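Local coordinates for protein Cyp101j2 (Sphingobium yanoikuyae, PDB 5KYO) that is a haem-containing cytochrome P450 monooxygenase that probably hydroxylates the monoterpene 1,8-cineole by means of its haem iron, at residues F99-H105 / L123-P127; I149-T154 / M387-V391; L57-Q61 / R312-V316. All blocks are in the same frame, centred on the assembly; numbering follows the deposited sequence.

From the N terminus, residues 57-61 come first, but contact 3 closes only when the chain reaches 312-316. Inside that long loop, contact 1 opens at 99-105 and closes at 123-127, so it is nested within contact 3. Contact 2 opens next, at 149-154, and closes at 387-391, beyond the end of contact 3; these two therefore cross. Contact 1 joins an edge strand to a loop by the haem propionates, contact 2 pairs helices 149-164 and 382-399, and contact 3 ties helix 59-69 to the end of helix 303-313.

Contact 1 (F99-H105 / L123-P127); sequences FERFSNH and LSLDP. With HEM (protoporphyrin IX containing Fe), chain G.
Asp126 and Ser103 are brought together by their first torsions: Asp126 holds CG beside its own backbone N (chi1 -63°), while Ser103 swings OG to the far side from its N (chi1 171°). The carboxylate is gripped through both oxygens, each on its syn side. Ser103 OG donates to Asp126 OD2 in a short bond of 2.5 Å, and the backbone Asn104 N reaches Asp126 OD1 at 2.8 Å in a nearly straight bond. Ser103 OG also accepts from His105 N in an ST turn, and the two bonds fix the hydroxyl's rotation. At one end Pro127 lies over a face of Phe99, with Pro127 CG 3.7 Å from the ring centroid, a CH-pi contact almost on the ring normal. At the other, Asn104 ND2 donates to propionate oxygen O2A of the haem at 3.2 Å and to a water that in turn donates to Leu123 O. Leu123 CG packs against the second propionate, 3.6 Å from O2D. His377, His130 and Arg321 also hydrogen-bond to the haem. The short, weakly bonded strand 102-103, at one edge of the sheet, pairs through Ser103 with Glu322 of strand 318-323, while residues 123-127 lie in the loop between helices 111-118 and 131-140.

Contact 2 (I149-T154 / M387-V391); sequences IEQVVT and MEMKV
Glu150 reaches across from helix 149-164 along a fully extended chain, and its atoms record what the facing helix offers. Glu150 CB sits 4.0 Å from Met387 SD, the sulfur that also lies against the backbone at the start of this segment, 3.6 Å from Glu150 N. One carbon further out, Glu150 CG rests against Val391 CG2 at 3.9 Å. Only the tip is polar: Glu150 OE2 approaches Lys390 NZ at 3.4 Å, a salt bridge whose hydrogen bond is weak. Lys390 bends at its third torsion to bring the amine there, and its side chain also touches Asp304 of helix 303-313. The axes of segments 149-154 and 387-391 approach to 9.5 Å and cross at -44°, running broadly the same way. The helices correspond to D and L of the P450 fold, two members of its conserved four-helix bundle; here Ile184 of helix 181-188 packs on Ile149, Val153 and Glu388. Val391 points toward the facing helix. Its CG1 branch stands opposite its own backbone N (chi1 175°) and presses into the groove beside Thr154, with Val391 CG1 3.2 Å from Thr154 OG1 and tightly against Thr154 CA, while Val153 CG1 faces Val391 CB at 4.0 Å. Thr154 OG1 donates to Glu150 O from above the carbonyl plane, on the opposite face from the helical Thr154 N, so two donors share that one carbonyl.

Contact 3 (L57-Q61 / R312-V316); sequences LDFHQ and RRFPV
His60 reaches Pro315 through its NE2, which donates to Pro315 O at 2.9 Å; the bond lies in the carbonyl plane, on a lone pair, though tilted somewhat from the imidazole plane. The proline ring closes up beside the same nitrogen, with Pro315 CD 3.3 Å from His60 NE2. Phe314 turns its edge toward the imidazole face in an offset edge-to-face pair, centroids 5.6 Å apart and planes at 70°. Arg313 O lies over one face of the imidazole and Phe59 CD1 over the other. Were His60 an alanine, Pro315 O would probably lose this donor and a gap would open between Phe59 and Pro315. The Arg313 guanidinium also edges up to the imidazole, Arg313 NH1 lying 3.4 Å from His60 ND1, before passing on to Asp58 in a long salt bridge, 3.9 Å from Arg313 NH2 to Asp58 OD1; Leu358 O accepts from Arg313 NE. Asp58 in turn caps helix 59-69 in a capping box: Asp58 OD2 takes Gln61 N, and Gln61 OE1 takes Asp58 N. Phe281 packs against Phe59, His60 and Phe314 together. Helix 303-313 ends here just after the salt-bridged Glu309 and Arg312, the ExxR signature of the P450 K helix.

Contact 1 (F99-H105 / L123-P127)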
loop_
_atom_site.group_PDB
_atom_site.type_symbol
_atom_site.label_atom_id
_atom_site.label_comp_id
_atom_site.label_asym_id
_atom_site.label_seq_id
_atom_site.Cartn_x
_atom_site.Cartn_y
_atom_site.Cartn_z
ATOM N N PHE A 99 0.072 17.124 -10.290
ATOM C CA PHE A 99 0.991 17.712 -9.328
ATOM C C PHE A 99 1.037 19.241 -9.401
ATOM O O PHE A 99 1.349 19.899 -8.410
ATOM C CB PHE A 99 2.396 17.128 -9.512
ATOM C CG PHE A 99 3.037 17.453 -10.840
ATOM C CD1 PHE A 99 2.897 16.600 -11.923
ATOM C CD2 PHE A 99 3.806 18.600 -10.995
ATOM C CE1 PHE A 99 3.502 16.889 -13.144
ATOM C CE2 PHE A 99 4.408 18.897 -12.214
ATOM C CZ PHE A 99 4.258 18.040 -13.289
ATOM N N GLU A 100 0.712 19.805 -10.562
ATOM C CA GLU A 100 0.713 21.261 -10.722
ATOM C C GLU A 100 -0.296 21.936 -9.791
ATOM O O GLU A 100 -0.117 23.093 -9.407
ATOM C CB GLU A 100 0.424 21.644 -12.175
ATOM N N ARG A 101 -1.341 21.208 -9.412
ATOM C CA ARG A 101 -2.355 21.746 -8.512
ATOM C C ARG A 101 -2.384 21.045 -7.153
ATOM O O ARG A 101 -2.654 21.675 -6.130
ATOM C CB ARG A 101 -3.738 21.667 -9.167
ATOM C CG ARG A 101 -3.820 22.369 -10.523
ATOM C CD ARG A 101 -5.261 22.468 -11.019
ATOM N NE ARG A 101 -5.778 21.197 -11.528
ATOM C CZ ARG A 101 -7.061 20.971 -11.797
ATOM N NH1 ARG A 101 -7.955 21.933 -11.599
ATOM N NH2 ARG A 101 -7.454 19.789 -12.258
ATOM N N PHE A 102 -2.099 19.744 -7.144
ATOM C CA PHE A 102 -2.173 18.956 -5.918
ATOM C C PHE A 102 -0.824 18.305 -5.632
ATOM O O PHE A 102 -0.343 17.482 -6.411
ATOM C CB PHE A 102 -3.282 17.905 -6.034
ATOM C CG PHE A 102 -4.622 18.491 -6.376
ATOM C CD1 PHE A 102 -5.466 18.953 -5.381
ATOM C CD2 PHE A 102 -5.026 18.611 -7.702
ATOM C CE1 PHE A 102 -6.697 19.511 -5.702
ATOM C CE2 PHE A 102 -6.257 19.168 -8.024
ATOM C CZ PHE A 102 -7.086 19.614 -7.026
ATOM N N SER A 103 -0.213 18.709 -4.521
ATOM C CA SER A 103 1.189 18.418 -4.241
ATOM C C SER A 103 1.404 17.269 -3.251
ATOM O O SER A 103 0.619 17.088 -2.314
ATOM C CB SER A 103 1.864 19.687 -3.707
ATOM O OG SER A 103 3.169 19.433 -3.214
ATOM N N ASN A 104 2.477 16.505 -3.453
ATOM C CA ASN A 104 2.859 15.449 -2.513
ATOM C C ASN A 104 3.588 16.011 -1.284
ATOM O O ASN A 104 4.247 15.268 -0.553
ATOM C CB ASN A 104 3.752 14.394 -3.197
ATOM C CG ASN A 104 2.955 13.363 -3.992
ATOM O OD1 ASN A 104 2.288 13.704 -4.967
ATOM N ND2 ASN A 104 3.048 12.089 -3.594
ATOM N N HIS A 105 3.470 17.317 -1.056
ATOM C CA HIS A 105 4.177 17.956 0.057
ATOM C C HIS A 105 3.640 17.463 1.398
ATOM O O HIS A 105 4.413 17.242 2.332
ATOM C CB HIS A 105 4.088 19.482 -0.043
ATOM C CG HIS A 105 4.871 20.200 1.013
ATOM N ND1 HIS A 105 4.269 20.904 2.035
ATOM C CD2 HIS A 105 6.206 20.314 1.213
ATOM C CE1 HIS A 105 5.200 21.423 2.816
ATOM N NE2 HIS A 105 6.383 21.075 2.342
ATOM N N LEU A 123 9.857 11.473 -1.494
ATOM C CA LEU A 123 8.444 11.143 -1.703
ATOM C C LEU A 123 7.569 12.394 -1.587
ATOM O O LEU A 123 6.483 12.471 -2.166
ATOM C CB LEU A 123 7.988 10.080 -0.715
ATOM C CG LEU A 123 8.127 8.622 -1.179
ATOM C CD1 LEU A 123 9.523 8.349 -1.740
ATOM C CD2 LEU A 123 7.791 7.650 -0.049
ATOM N N SER A 124 8.074 13.378 -0.851
ATOM C CA SER A 124 7.398 14.652 -0.675
ATOM C C SER A 124 7.615 15.583 -1.866
ATOM O O SER A 124 6.981 16.621 -1.958
ATOM C CB SER A 124 7.880 15.319 0.613
ATOM O OG SER A 124 9.292 15.417 0.607
ATOM N N LEU A 125 8.510 15.203 -2.777
ATOM C CA LEU A 125 8.805 16.037 -3.940
ATOM C C LEU A 125 7.718 15.968 -5.013
ATOM O O LEU A 125 7.027 14.955 -5.149
ATOM C CB LEU A 125 10.149 15.635 -4.552
ATOM C CG LEU A 125 11.407 15.768 -3.690
ATOM C CD1 LEU A 125 12.637 15.508 -4.541
ATOM C CD2 LEU A 125 11.482 17.136 -3.027
ATOM N N ASP A 126 7.574 17.059 -5.761
ATOM C CA ASP A 126 6.740 17.098 -6.961
ATOM C C ASP A 126 7.657 17.150 -8.158
ATOM O O ASP A 126 8.828 17.543 -8.025
ATOM C CB ASP A 126 5.822 18.332 -6.992
ATOM C CG ASP A 126 4.821 18.360 -5.864
ATOM O OD1 ASP A 126 4.220 17.304 -5.559
ATOM O OD2 ASP A 126 4.634 19.454 -5.280
ATOM N N PRO A 127 7.148 16.784 -9.345
ATOM C CA PRO A 127 7.945 17.128 -10.525
ATOM C C PRO A 127 8.045 18.652 -10.649
ATOM O O PRO A 127 7.135 19.352 -10.203
ATOM C CB PRO A 127 7.155 16.514 -11.685
ATOM C CG PRO A 127 6.311 15.443 -11.055
ATOM C CD PRO A 127 5.971 15.969 -9.684
HETATM C CHA HEM G . 3.944 4.344 -3.840
HETATM C CHB HEM G . 0.415 1.064 -3.236
HETATM C CHC HEM G . 3.801 -2.411 -2.643
HETATM C CHD HEM G . 7.194 1.005 -2.301
HETATM C C1A HEM G . 2.690 3.783 -3.804
HETATM C C2A HEM G . 1.422 4.443 -4.085
HETATM C C3A HEM G . 0.446 3.528 -3.898
HETATM C C4A HEM G . 1.057 2.265 -3.513
HETATM C CMA HEM G . -1.071 3.769 -4.101
HETATM C CAA HEM G . 1.189 5.918 -4.521
HETATM C CBA HEM G . 1.213 6.887 -3.342
HETATM C CGA HEM G . 0.872 8.284 -3.804
HETATM O O1A HEM G . -0.260 8.502 -4.321
HETATM O O2A HEM G . 1.723 9.200 -3.651
HETATM C C1B HEM G . 1.033 -0.172 -3.077
HETATM C C2B HEM G . 0.370 -1.472 -3.029
HETATM C C3B HEM G . 1.311 -2.422 -2.856
HETATM C C4B HEM G . 2.591 -1.761 -2.794
HETATM C CMB HEM G . -1.157 -1.717 -3.150
HETATM C CAB HEM G . 1.178 -3.970 -2.742
HETATM C CBB HEM G . 0.059 -4.680 -2.913
HETATM C C1C HEM G . 5.019 -1.790 -2.534
HETATM C C2C HEM G . 6.305 -2.453 -2.421
HETATM C C3C HEM G . 7.242 -1.500 -2.313
HETATM C C4C HEM G . 6.575 -0.213 -2.378
HETATM C CMC HEM G . 6.465 -3.988 -2.403
HETATM C CAC HEM G . 8.769 -1.608 -2.168
HETATM C CBC HEM G . 9.482 -2.731 -2.283
HETATM C C1D HEM G . 6.644 2.220 -2.641
HETATM C C2D HEM G . 7.337 3.497 -2.609
HETATM C C3D HEM G . 6.324 4.503 -3.105
HETATM C C4D HEM G . 5.112 3.775 -3.373
HETATM C CMD HEM G . 8.792 3.869 -2.212
HETATM C CAD HEM G . 6.564 6.021 -3.253
HETATM C CBD HEM G . 6.740 6.410 -4.722
HETATM C CGD HEM G . 6.971 7.908 -4.798
HETATM O O1D HEM G . 7.931 8.362 -5.470
HETATM O O2D HEM G . 6.185 8.648 -4.152
HETATM N NA HEM G . 2.422 2.457 -3.465
HETATM N NB HEM G . 2.385 -0.403 -2.925
HETATM N NC HEM G . 5.220 -0.430 -2.517
HETATM N ND HEM G . 5.346 2.433 -3.082
HETATM FE FE HEM G . 3.854 1.001 -3.169
HETATM O O HOH W 1 4.211 11.091 -1.643
HETATM O O HOH W 2 3.742 15.065 -7.251
#

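Contact 2 (I149-T154 / M387-V391)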
loop_
_atom_site.group_PDB
_atom_site.type_symbol
_atom_site.label_atom_id
_atom_site.label_comp_id
_atom_site.label_asym_id
_atom_site.label_seq_id
_atom_site.Cartn_x
_atom_site.Cartn_y
_atom_site.Cartn_z
ATOM N N ILE A 149 15.014 -12.317 -6.309
ATOM C CA ILE A 149 14.128 -12.225 -5.157
ATOM C C ILE A 149 13.052 -13.313 -5.245
ATOM O O ILE A 149 12.530 -13.756 -4.223
ATOM C CB ILE A 149 13.513 -10.818 -5.047
ATOM C CG1 ILE A 149 14.637 -9.785 -4.904
ATOM C CG2 ILE A 149 12.537 -10.705 -3.878
ATOM C CD1 ILE A 149 15.698 -10.152 -3.863
ATOM N N GLU A 150 12.748 -13.770 -6.460
ATOM C CA GLU A 150 11.702 -14.770 -6.621
ATOM C C GLU A 150 11.971 -16.036 -5.793
ATOM O O GLU A 150 11.065 -16.544 -5.129
ATOM C CB GLU A 150 11.495 -15.141 -8.098
ATOM C CG GLU A 150 10.240 -16.041 -8.262
ATOM C CD GLU A 150 9.774 -16.212 -9.693
ATOM O OE1 GLU A 150 10.472 -15.752 -10.619
ATOM O OE2 GLU A 150 8.697 -16.816 -9.889
ATOM N N GLN A 151 13.204 -16.542 -5.817
ATOM C CA GLN A 151 13.535 -17.739 -5.051
ATOM C C GLN A 151 13.560 -17.440 -3.555
ATOM O O GLN A 151 13.273 -18.298 -2.733
ATOM C CB GLN A 151 14.886 -18.313 -5.499
ATOM C CG GLN A 151 15.150 -19.733 -5.007
ATOM C CD GLN A 151 14.023 -20.694 -5.359
ATOM O OE1 GLN A 151 13.758 -20.945 -6.533
ATOM N NE2 GLN A 151 13.368 -21.245 -4.341
ATOM N N VAL A 152 13.908 -16.209 -3.202
ATOM C CA VAL A 152 13.820 -15.790 -1.805
ATOM C C VAL A 152 12.367 -15.828 -1.279
ATOM O O VAL A 152 12.110 -16.314 -0.166
ATOM C CB VAL A 152 14.419 -14.378 -1.627
ATOM C CG1 VAL A 152 14.071 -13.813 -0.287
ATOM C CG2 VAL A 152 15.944 -14.441 -1.805
ATOM N N VAL A 153 11.424 -15.342 -2.079
ATOM C CA VAL A 153 10.027 -15.349 -1.657
ATOM C C VAL A 153 9.566 -16.807 -1.615
ATOM O O VAL A 153 8.896 -17.217 -0.685
ATOM C CB VAL A 153 9.107 -14.519 -2.586
ATOM C CG1 VAL A 153 7.667 -14.516 -2.053
ATOM C CG2 VAL A 153 9.600 -13.092 -2.694
ATOM N N THR A 154 9.992 -17.601 -2.591
ATOM C CA THR A 154 9.575 -19.001 -2.647
ATOM C C THR A 154 10.008 -19.780 -1.407
ATOM O O THR A 154 9.213 -20.465 -0.793
ATOM C CB THR A 154 10.125 -19.681 -3.900
ATOM O OG1 THR A 154 9.534 -19.076 -5.055
ATOM C CG2 THR A 154 9.816 -21.182 -3.893
ATOM N N MET A 387 5.027 -10.173 -8.037
ATOM C CA MET A 387 5.888 -11.362 -7.899
ATOM C C MET A 387 5.599 -12.097 -6.595
ATOM O O MET A 387 5.475 -13.325 -6.596
ATOM C CB MET A 387 7.387 -11.028 -7.971
ATOM C CG MET A 387 8.301 -12.170 -7.433
ATOM S SD MET A 387 10.014 -11.602 -7.140
ATOM C CE MET A 387 10.470 -11.182 -8.822
ATOM N N GLU A 388 5.486 -11.345 -5.497
ATOM C CA GLU A 388 5.141 -11.906 -4.189
ATOM C C GLU A 388 3.787 -12.634 -4.210
ATOM O O GLU A 388 3.689 -13.751 -3.746
ATOM C CB GLU A 388 5.088 -10.817 -3.116
ATOM C CG GLU A 388 6.422 -10.225 -2.716
ATOM C CD GLU A 388 6.229 -8.947 -1.923
ATOM O OE1 GLU A 388 5.075 -8.479 -1.854
ATOM O OE2 GLU A 388 7.208 -8.415 -1.367
ATOM N N MET A 389 2.765 -11.986 -4.760
ATOM C CA MET A 389 1.427 -12.573 -4.838
ATOM C C MET A 389 1.431 -13.899 -5.589
ATOM O O MET A 389 0.830 -14.868 -5.145
ATOM C CB MET A 389 0.460 -11.601 -5.515
ATOM C CG MET A 389 -0.975 -12.098 -5.562
ATOM S SD MET A 389 -1.624 -12.464 -3.924
ATOM C CE MET A 389 -1.340 -10.903 -3.088
ATOM N N LYS A 390 2.125 -13.922 -6.724
ATOM C CA LYS A 390 2.208 -15.112 -7.552
ATOM C C LYS A 390 2.838 -16.287 -6.818
ATOM O O LYS A 390 2.314 -17.414 -6.837
ATOM C CB LYS A 390 3.004 -14.817 -8.826
ATOM C CG LYS A 390 2.931 -15.939 -9.851
ATOM C CD LYS A 390 3.835 -15.641 -11.036
ATOM C CE LYS A 390 5.299 -15.608 -10.622
ATOM N NZ LYS A 390 6.187 -15.442 -11.802
ATOM N N VAL A 391 3.975 -16.040 -6.183
ATOM C CA VAL A 391 4.673 -17.117 -5.486
ATOM C C VAL A 391 3.818 -17.608 -4.326
ATOM O O VAL A 391 3.726 -18.816 -4.055
ATOM C CB VAL A 391 6.059 -16.661 -4.970
ATOM C CG1 VAL A 391 6.702 -17.762 -4.155
ATOM C CG2 VAL A 391 6.937 -16.288 -6.140
#

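Contact 3 (L57-Q61 / R312-V316)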
loop_
_atom_site.group_PDB
_atom_site.type_symbol
_atom_site.label_atom_id
_atom_site.label_comp_id
_atom_site.label_asym_id
_atom_site.label_seq_id
_atom_site.Cartn_x
_atom_site.Cartn_y
_atom_site.Cartn_z
ATOM N N LEU A 57 -20.362 -4.737 7.496
ATOM C CA LEU A 57 -20.356 -4.530 6.053
ATOM C C LEU A 57 -19.033 -5.037 5.483
ATOM O O LEU A 57 -18.077 -5.238 6.229
ATOM C CB LEU A 57 -20.536 -3.043 5.714
ATOM C CG LEU A 57 -21.801 -2.389 6.274
ATOM C CD1 LEU A 57 -21.829 -0.886 5.990
ATOM C CD2 LEU A 57 -23.003 -3.067 5.673
ATOM N N ASP A 58 -18.994 -5.263 4.175
ATOM C CA ASP A 58 -17.735 -5.507 3.492
ATOM C C ASP A 58 -16.989 -4.184 3.345
ATOM O O ASP A 58 -17.607 -3.156 3.114
ATOM C CB ASP A 58 -17.981 -6.154 2.126
ATOM C CG ASP A 58 -16.791 -6.036 1.201
ATOM O OD1 ASP A 58 -15.840 -6.836 1.343
ATOM O OD2 ASP A 58 -16.799 -5.140 0.330
ATOM N N PHE A 59 -15.663 -4.212 3.481
ATOM C CA PHE A 59 -14.822 -3.015 3.353
ATOM C C PHE A 59 -15.153 -2.187 2.117
ATOM O O PHE A 59 -15.446 -0.994 2.211
ATOM C CB PHE A 59 -13.335 -3.419 3.306
ATOM C CG PHE A 59 -12.378 -2.258 3.179
ATOM C CD1 PHE A 59 -12.061 -1.734 1.932
ATOM C CD2 PHE A 59 -11.745 -1.746 4.291
ATOM C CE1 PHE A 59 -11.176 -0.696 1.806
ATOM C CE2 PHE A 59 -10.850 -0.704 4.175
ATOM C CZ PHE A 59 -10.567 -0.173 2.935
ATOM N N HIS A 60 -15.101 -2.806 0.944
ATOM C CA HIS A 60 -15.272 -2.027 -0.273
ATOM C C HIS A 60 -16.739 -1.607 -0.481
ATOM O O HIS A 60 -17.017 -0.530 -1.025
ATOM C CB HIS A 60 -14.704 -2.809 -1.454
ATOM C CG HIS A 60 -13.212 -2.920 -1.400
ATOM N ND1 HIS A 60 -12.558 -3.862 -0.632
ATOM C CD2 HIS A 60 -12.241 -2.136 -1.933
ATOM C CE1 HIS A 60 -11.253 -3.686 -0.734
ATOM N NE2 HIS A 60 -11.035 -2.645 -1.519
ATOM N N GLN A 61 -17.663 -2.442 -0.012
ATOM C CA GLN A 61 -19.085 -2.132 -0.064
ATOM C C GLN A 61 -19.383 -0.876 0.753
ATOM O O GLN A 61 -20.036 0.035 0.273
ATOM C CB GLN A 61 -19.904 -3.324 0.448
ATOM C CG GLN A 61 -21.352 -3.007 0.795
ATOM C CD GLN A 61 -21.967 -4.050 1.723
ATOM O OE1 GLN A 61 -21.307 -4.545 2.639
ATOM N NE2 GLN A 61 -23.235 -4.388 1.488
ATOM N N ARG A 312 -7.208 -5.480 -8.874
ATOM C CA ARG A 312 -8.349 -4.613 -9.218
ATOM C C ARG A 312 -9.398 -4.565 -8.110
ATOM O O ARG A 312 -9.912 -3.501 -7.776
ATOM C CB ARG A 312 -9.035 -5.059 -10.514
ATOM C CG ARG A 312 -10.208 -4.142 -10.884
ATOM C CD ARG A 312 -11.273 -4.855 -11.711
ATOM N NE ARG A 312 -11.932 -5.930 -10.974
ATOM C CZ ARG A 312 -12.920 -5.741 -10.101
ATOM N NH1 ARG A 312 -13.339 -4.515 -9.843
ATOM N NH2 ARG A 312 -13.482 -6.771 -9.476
ATOM N N ARG A 313 -9.720 -5.721 -7.539
ATOM C CA ARG A 313 -10.876 -5.851 -6.639
ATOM C C ARG A 313 -10.629 -5.270 -5.245
ATOM O O ARG A 313 -11.559 -4.764 -4.609
ATOM C CB ARG A 313 -11.273 -7.334 -6.535
ATOM C CG ARG A 313 -12.352 -7.696 -5.492
ATOM C CD ARG A 313 -13.690 -6.942 -5.630
ATOM N NE ARG A 313 -14.602 -7.396 -4.589
ATOM C CZ ARG A 313 -14.572 -6.944 -3.338
ATOM N NH1 ARG A 313 -13.708 -6.001 -2.993
ATOM N NH2 ARG A 313 -15.398 -7.428 -2.436
ATOM N N PHE A 314 -9.375 -5.291 -4.786
ATOM C CA PHE A 314 -9.071 -4.903 -3.411
ATOM C C PHE A 314 -8.079 -3.744 -3.253
ATOM O O PHE A 314 -7.010 -3.921 -2.682
ATOM C CB PHE A 314 -8.534 -6.122 -2.651
ATOM C CG PHE A 314 -9.524 -7.245 -2.563
ATOM C CD1 PHE A 314 -10.642 -7.118 -1.750
ATOM C CD2 PHE A 314 -9.370 -8.394 -3.313
ATOM C CE1 PHE A 314 -11.581 -8.135 -1.656
ATOM C CE2 PHE A 314 -10.316 -9.432 -3.230
ATOM C CZ PHE A 314 -11.421 -9.291 -2.402
ATOM N N PRO A 315 -8.426 -2.559 -3.772
ATOM C CA PRO A 315 -7.550 -1.402 -3.539
ATOM C C PRO A 315 -7.475 -1.115 -2.033
ATOM O O PRO A 315 -8.480 -1.314 -1.359
ATOM C CB PRO A 315 -8.245 -0.273 -4.303
ATOM C CG PRO A 315 -9.737 -0.714 -4.347
ATOM C CD PRO A 315 -9.670 -2.201 -4.482
ATOM N N VAL A 316 -6.312 -0.717 -1.503
ATOM C CA VAL A 316 -6.208 -0.508 -0.066
ATOM C C VAL A 316 -5.688 0.884 0.345
ATOM O O VAL A 316 -5.954 1.349 1.461
ATOM C CB VAL A 316 -5.292 -1.596 0.590
ATOM C CG1 VAL A 316 -6.011 -2.941 0.631
ATOM C CG2 VAL A 316 -3.934 -1.715 -0.129
#